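Local coordinates for major allergen Dau c 1 (Daucus carota, PDB 2WQL), which belongs to the Bet v 1 family of pathogenesis-related plant defence proteins and probably binds small hydrophobic ligands in an internal cavity, at residues E77-V85 with S97-V105. The protein carries 4 engineered substitutions. Numbering follows the deposited sequence.
Sequences EALSYDSTV and SIETHMVVV. Engineered in segment 77-85: S80 (natural residue Thr). Engineered in segment 97-105: M102 (natural residue Leu). With P4C (O-acetaldehydyl-hexaethylene glycol), chain E.
Y81 and M102 meet on the pocket-lining face of the antiparallel segments 77-85 and 97-105. The methionine, an engineered residue, leaves its backbone with CG anti to N (chi1 -168°) and bends at its end, bringing CE to 3.9 Å from Y81 CB. The tyrosine ring itself turns off from 97-105: its OH bonds to T71 on strand 66-75, and its CE2 comes within 3.8 Å of C3 of the bound o-acetaldehydyl-hexaethylene glycol. At one end of this face V85 and I98 lie side by side, CB to CB at 4.0 Å; just before strand 80-87, L79 CB packs on V104 CB (4.1 Å). Strands 80-87 and 95-106 form a beta hairpin within the curved antiparallel sheet of the Bet v 1 fold, and helix 16-25 touches L79, Y81 and M102. Between the apolar pairs, S83 O is gripped twice by T100, by its backbone N and by OG1 at 2.8 Å, the hydroxyl arriving above the carbonyl plane. On the other face of the sheet, H101 ND1 donates to D82 OD1 at 2.8 Å, a bent bond (140°) that meets the carboxylate from above its plane. Straighter and in the ring plane, H101 NE2 reaches the anti lone pair of E99 OE2 at 2.6 Å.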
ATOM      1  N   GLU A  77     -18.899  16.140 -11.995  1.00 26.21           N
ATOM      2  CA  GLU A  77     -19.053  16.096 -10.558  1.00 26.63           C
ATOM      3  C   GLU A  77     -18.347  14.888  -9.958  1.00 25.91           C
ATOM      4  O   GLU A  77     -17.751  14.977  -8.886  1.00 26.21           O
ATOM      5  CB  GLU A  77     -20.539  16.070 -10.217  1.00 27.46           C
ATOM      6  CG  GLU A  77     -21.298  17.331 -10.665  1.00 30.87           C
ATOM      7  CD  GLU A  77     -20.865  18.596  -9.900  1.00 36.12           C
ATOM      8  OE1 GLU A  77     -20.195  18.473  -8.837  1.00 40.23           O
ATOM      9  OE2 GLU A  77     -21.199  19.719 -10.356  1.00 38.72           O
ATOM     10  N   ALA A  78     -18.395  13.763 -10.663  1.00 25.03           N
ATOM     11  CA  ALA A  78     -17.781  12.536 -10.190  1.00 24.44           C
ATOM     12  C   ALA A  78     -16.325  12.383 -10.607  1.00 24.18           C
ATOM     13  O   ALA A  78     -15.665  11.471 -10.127  1.00 24.46           O
ATOM     14  CB  ALA A  78     -18.568  11.366 -10.667  1.00 24.17           C
ATOM     15  N   LEU A  79     -15.837  13.273 -11.479  1.00 23.75           N
ATOM     16  CA  LEU A  79     -14.502  13.196 -12.065  1.00 23.31           C
ATOM     17  C   LEU A  79     -14.270  11.849 -12.787  1.00 23.69           C
ATOM     18  O   LEU A  79     -13.242  11.196 -12.590  1.00 23.55           O
ATOM     19  CB  LEU A  79     -13.434  13.424 -10.996  1.00 23.18           C
ATOM     20  CG  LEU A  79     -13.659  14.581 -10.014  1.00 23.01           C
ATOM     21  CD1 LEU A  79     -12.472  14.731  -9.083  1.00 19.84           C
ATOM     22  CD2 LEU A  79     -13.962  15.890 -10.748  1.00 21.00           C
ATOM     23  N   SER A  80     -15.226  11.435 -13.614  1.00 23.94           N
ATOM     24  CA  SER A  80     -15.043  10.264 -14.452  1.00 24.48           C
ATOM     25  C   SER A  80     -15.175  10.618 -15.925  1.00 24.77           C
ATOM     26  O   SER A  80     -15.843  11.589 -16.290  1.00 25.07           O
ATOM     27  CB  SER A  80     -16.028   9.150 -14.086  1.00 24.79           C
ATOM     28  OG  SER A  80     -17.338   9.418 -14.533  1.00 25.28           O
ATOM     29  N   TYR A  81     -14.512   9.830 -16.765  1.00 25.18           N
ATOM     30  CA  TYR A  81     -14.469  10.065 -18.216  1.00 25.60           C
ATOM     31  C   TYR A  81     -14.390   8.712 -18.904  1.00 25.96           C
ATOM     32  O   TYR A  81     -13.554   7.886 -18.544  1.00 26.05           O
ATOM     33  CB  TYR A  81     -13.258  10.924 -18.589  1.00 25.39           C
ATOM     34  CG  TYR A  81     -13.169  11.354 -20.052  1.00 26.58           C
ATOM     35  CD1 TYR A  81     -13.971  12.382 -20.555  1.00 28.62           C
ATOM     36  CD2 TYR A  81     -12.255  10.766 -20.923  1.00 27.17           C
ATOM     37  CE1 TYR A  81     -13.884  12.777 -21.881  1.00 28.67           C
ATOM     38  CE2 TYR A  81     -12.165  11.152 -22.240  1.00 27.93           C
ATOM     39  CZ  TYR A  81     -12.974  12.154 -22.720  1.00 28.93           C
ATOM     40  OH  TYR A  81     -12.880  12.543 -24.042  1.00 28.39           O
ATOM     41  N   ASP A  82     -15.288   8.490 -19.866  1.00 26.24           N
ATOM     42  CA  ASP A  82     -15.318   7.263 -20.649  1.00 26.62           C
ATOM     43  C   ASP A  82     -15.131   7.614 -22.113  1.00 26.06           C
ATOM     44  O   ASP A  82     -15.763   8.536 -22.610  1.00 25.95           O
ATOM     45  CB  ASP A  82     -16.656   6.549 -20.473  1.00 27.35           C
ATOM     46  CG  ASP A  82     -16.970   6.242 -19.015  1.00 29.99           C
ATOM     47  OD1 ASP A  82     -16.143   5.600 -18.346  1.00 33.91           O
ATOM     48  OD2 ASP A  82     -18.052   6.655 -18.534  1.00 33.61           O
ATOM     49  N   SER A  83     -14.260   6.878 -22.797  1.00 25.77           N
ATOM     50  CA  SER A  83     -13.965   7.131 -24.197  1.00 25.77           C
ATOM     51  C   SER A  83     -13.475   5.889 -24.904  1.00 25.76           C
ATOM     52  O   SER A  83     -12.938   4.976 -24.259  1.00 26.23           O
ATOM     53  CB  SER A  83     -12.894   8.202 -24.320  1.00 25.93           C
ATOM     54  OG  SER A  83     -11.711   7.797 -23.659  1.00 26.16           O
ATOM     55  N   THR A  84     -13.646   5.866 -26.230  1.00 25.27           N
ATOM     56  CA  THR A  84     -13.333   4.688 -27.042  1.00 24.93           C
ATOM     57  C   THR A  84     -12.466   5.037 -28.225  1.00 24.28           C
ATOM     58  O   THR A  84     -12.761   5.969 -28.950  1.00 24.04           O
ATOM     59  CB  THR A  84     -14.607   4.032 -27.584  1.00 25.09           C
ATOM     60  OG1 THR A  84     -15.505   3.788 -26.506  1.00 26.33           O
ATOM     61  CG2 THR A  84     -14.286   2.697 -28.271  1.00 25.20           C
ATOM     62  N   VAL A  85     -11.390   4.290 -28.416  1.00 23.96           N
ATOM     63  CA  VAL A  85     -10.556   4.463 -29.605  1.00 23.98           C
ATOM     64  C   VAL A  85     -11.186   3.622 -30.700  1.00 24.09           C
ATOM     65  O   VAL A  85     -11.352   2.419 -30.531  1.00 24.03           O
ATOM     66  CB  VAL A  85      -9.090   4.023 -29.377  1.00 23.93           C
ATOM     67  CG1 VAL A  85      -8.275   4.324 -30.597  1.00 22.54           C
ATOM     68  CG2 VAL A  85      -8.505   4.710 -28.136  1.00 22.92           C
ATOM     69  N   SER A  97     -11.921  -2.089 -31.313  1.00 25.96           N
ATOM     70  CA  SER A  97     -11.964  -0.850 -30.535  1.00 25.47           C
ATOM     71  C   SER A  97     -11.289  -0.995 -29.169  1.00 25.00           C
ATOM     72  O   SER A  97     -11.187  -2.106 -28.641  1.00 24.72           O
ATOM     73  CB  SER A  97     -13.415  -0.395 -30.365  1.00 25.54           C
ATOM     74  OG  SER A  97     -14.121  -1.237 -29.475  1.00 25.71           O
ATOM     75  N   ILE A  98     -10.811   0.126 -28.619  1.00 24.62           N
ATOM     76  CA  ILE A  98     -10.268   0.155 -27.258  1.00 24.66           C
ATOM     77  C   ILE A  98     -11.184   0.988 -26.360  1.00 25.23           C
ATOM     78  O   ILE A  98     -11.198   2.208 -26.426  1.00 25.30           O
ATOM     79  CB  ILE A  98      -8.833   0.708 -27.194  1.00 24.43           C
ATOM     80  CG1 ILE A  98      -7.908  -0.040 -28.157  1.00 23.96           C
ATOM     81  CG2 ILE A  98      -8.279   0.601 -25.775  1.00 23.58           C
ATOM     82  CD1 ILE A  98      -6.531   0.527 -28.236  1.00 21.89           C
ATOM     83  N   GLU A  99     -11.968   0.305 -25.538  1.00 25.89           N
ATOM     84  CA  GLU A  99     -12.955   0.948 -24.662  1.00 26.53           C
ATOM     85  C   GLU A  99     -12.237   1.324 -23.366  1.00 26.31           C
ATOM     86  O   GLU A  99     -11.638   0.472 -22.747  1.00 26.68           O
ATOM     87  CB  GLU A  99     -14.105  -0.039 -24.408  1.00 26.65           C
ATOM     88  CG  GLU A  99     -15.258   0.426 -23.535  1.00 28.66           C
ATOM     89  CD  GLU A  99     -16.102  -0.756 -22.999  1.00 31.79           C
ATOM     90  OE1 GLU A  99     -16.332  -1.742 -23.761  1.00 33.35           O
ATOM     91  OE2 GLU A  99     -16.530  -0.697 -21.816  1.00 33.17           O
ATOM     92  N   THR A 100     -12.273   2.596 -22.974  1.00 26.36           N
ATOM     93  CA  THR A 100     -11.608   3.031 -21.738  1.00 26.64           C
ATOM     94  C   THR A 100     -12.546   3.721 -20.737  1.00 26.19           C
ATOM     95  O   THR A 100     -13.491   4.401 -21.097  1.00 26.31           O
ATOM     96  CB  THR A 100     -10.428   3.985 -22.013  1.00 26.90           C
ATOM     97  OG1 THR A 100     -10.928   5.297 -22.302  1.00 29.02           O
ATOM     98  CG2 THR A 100      -9.600   3.507 -23.175  1.00 27.15           C
ATOM     99  N   HIS A 101     -12.259   3.542 -19.461  1.00 26.09           N
ATOM    100  CA  HIS A 101     -13.064   4.125 -18.369  1.00 25.70           C
ATOM    101  C   HIS A 101     -12.122   4.696 -17.320  1.00 25.51           C
ATOM    102  O   HIS A 101     -11.301   3.977 -16.777  1.00 25.47           O
ATOM    103  CB  HIS A 101     -13.929   3.064 -17.709  1.00 25.43           C
ATOM    104  CG  HIS A 101     -14.866   2.377 -18.651  1.00 25.85           C
ATOM    105  ND1 HIS A 101     -16.130   2.861 -18.926  1.00 27.08           N
ATOM    106  CD2 HIS A 101     -14.725   1.253 -19.394  1.00 25.81           C
ATOM    107  CE1 HIS A 101     -16.725   2.060 -19.794  1.00 27.29           C
ATOM    108  NE2 HIS A 101     -15.893   1.076 -20.091  1.00 26.49           N
ATOM    109  N   MET A 102     -12.215   5.993 -17.075  1.00 25.39           N
ATOM    110  CA  MET A 102     -11.280   6.665 -16.198  1.00 25.47           C
ATOM    111  C   MET A 102     -12.006   7.329 -15.041  1.00 25.15           C
ATOM    112  O   MET A 102     -13.079   7.916 -15.213  1.00 25.07           O
ATOM    113  CB  MET A 102     -10.513   7.725 -16.972  1.00 25.87           C
ATOM    114  CG  MET A 102      -9.336   8.271 -16.234  1.00 27.44           C
ATOM    115  SD  MET A 102      -8.577   9.619 -17.132  1.00 34.29           S
ATOM    116  CE  MET A 102      -9.792  10.899 -16.814  1.00 30.80           C
ATOM    117  N   VAL A 103     -11.417   7.244 -13.859  1.00 24.63           N
ATOM    118  CA  VAL A 103     -11.940   7.976 -12.717  1.00 24.52           C
ATOM    119  C   VAL A 103     -10.765   8.568 -11.938  1.00 24.11           C
ATOM    120  O   VAL A 103      -9.751   7.920 -11.780  1.00 24.36           O
ATOM    121  CB  VAL A 103     -12.826   7.071 -11.823  1.00 24.57           C
ATOM    122  CG1 VAL A 103     -12.008   5.932 -11.217  1.00 24.51           C
ATOM    123  CG2 VAL A 103     -13.525   7.882 -10.736  1.00 24.71           C
ATOM    124  N   VAL A 104     -10.898   9.809 -11.487  1.00 23.83           N
ATOM    125  CA  VAL A 104      -9.868  10.461 -10.684  1.00 23.44           C
ATOM    126  C   VAL A 104     -10.358  10.462  -9.242  1.00 23.59           C
ATOM    127  O   VAL A 104     -11.385  11.041  -8.948  1.00 23.56           O
ATOM    128  CB  VAL A 104      -9.609  11.904 -11.143  1.00 23.05           C
ATOM    129  CG1 VAL A 104      -8.411  12.451 -10.452  1.00 22.03           C
ATOM    130  CG2 VAL A 104      -9.421  11.965 -12.641  1.00 22.72           C
ATOM    131  N   VAL A 105      -9.646   9.805  -8.338  1.00 23.74           N
ATOM    132  CA  VAL A 105     -10.113   9.746  -6.953  1.00 24.19           C
ATOM    133  C   VAL A 105      -9.168  10.499  -6.015  1.00 24.38           C
ATOM    134  O   VAL A 105      -7.959  10.436  -6.187  1.00 24.53           O
ATOM    135  CB  VAL A 105     -10.344   8.279  -6.443  1.00 24.06           C
ATOM    136  CG1 VAL A 105     -10.798   7.374  -7.564  1.00 23.70           C
ATOM    137  CG2 VAL A 105      -9.115   7.728  -5.801  1.00 24.38           C
TER
HETATM  138  O1  P4C E 200      -9.087  13.728 -22.798  1.00 44.82           O
HETATM  139  C2  P4C E 200      -8.698  12.565 -22.877  1.00 42.98           C
HETATM  140  C3  P4C E 200      -8.495  11.709 -21.639  1.00 41.99           C
HETATM  141  O4  P4C E 200      -8.120  10.390 -22.075  1.00 42.74           O
HETATM  142  C5  P4C E 200      -8.286   9.309 -21.130  1.00 40.77           C
HETATM  143  C6  P4C E 200      -8.329   7.986 -21.907  1.00 40.48           C
HETATM  144  O7  P4C E 200      -7.045   7.372 -21.958  1.00 41.48           O
HETATM  145  C8  P4C E 200      -6.597   6.786 -20.715  1.00 41.56           C
HETATM  146  C9  P4C E 200      -5.167   7.201 -20.298  1.00 40.39           C
HETATM  147  O10 P4C E 200      -5.187   8.007 -19.094  1.00 38.26           O
HETATM  148  C11 P4C E 200      -4.023   8.835 -18.905  1.00 35.38           C
HETATM  149  C12 P4C E 200      -4.345  10.314 -19.111  1.00 34.68           C
HETATM  150  O13 P4C E 200      -3.567  10.854 -20.190  1.00 34.28           O
HETATM  151  C14 P4C E 200      -3.746  12.258 -20.419  1.00 33.33           C
HETATM  152  C15 P4C E 200      -4.965  12.523 -21.296  1.00 34.50           C
HETATM  153  O16 P4C E 200      -4.584  12.796 -22.645  1.00 37.06           O
HETATM  154  C17 P4C E 200      -5.565  12.416 -23.641  1.00 39.01           C
HETATM  155  C18 P4C E 200      -4.889  11.935 -24.945  1.00 40.07           C
HETATM  156  O19 P4C E 200      -5.731  11.059 -25.734  1.00 41.22           O
HETATM  157  C20 P4C E 200      -5.353   9.667 -25.720  1.00 41.31           C
HETATM  158  C21 P4C E 200      -6.593   8.769 -25.907  1.00 42.05           C
HETATM  159  O22 P4C E 200      -6.750   7.737 -24.904  1.00 42.60           O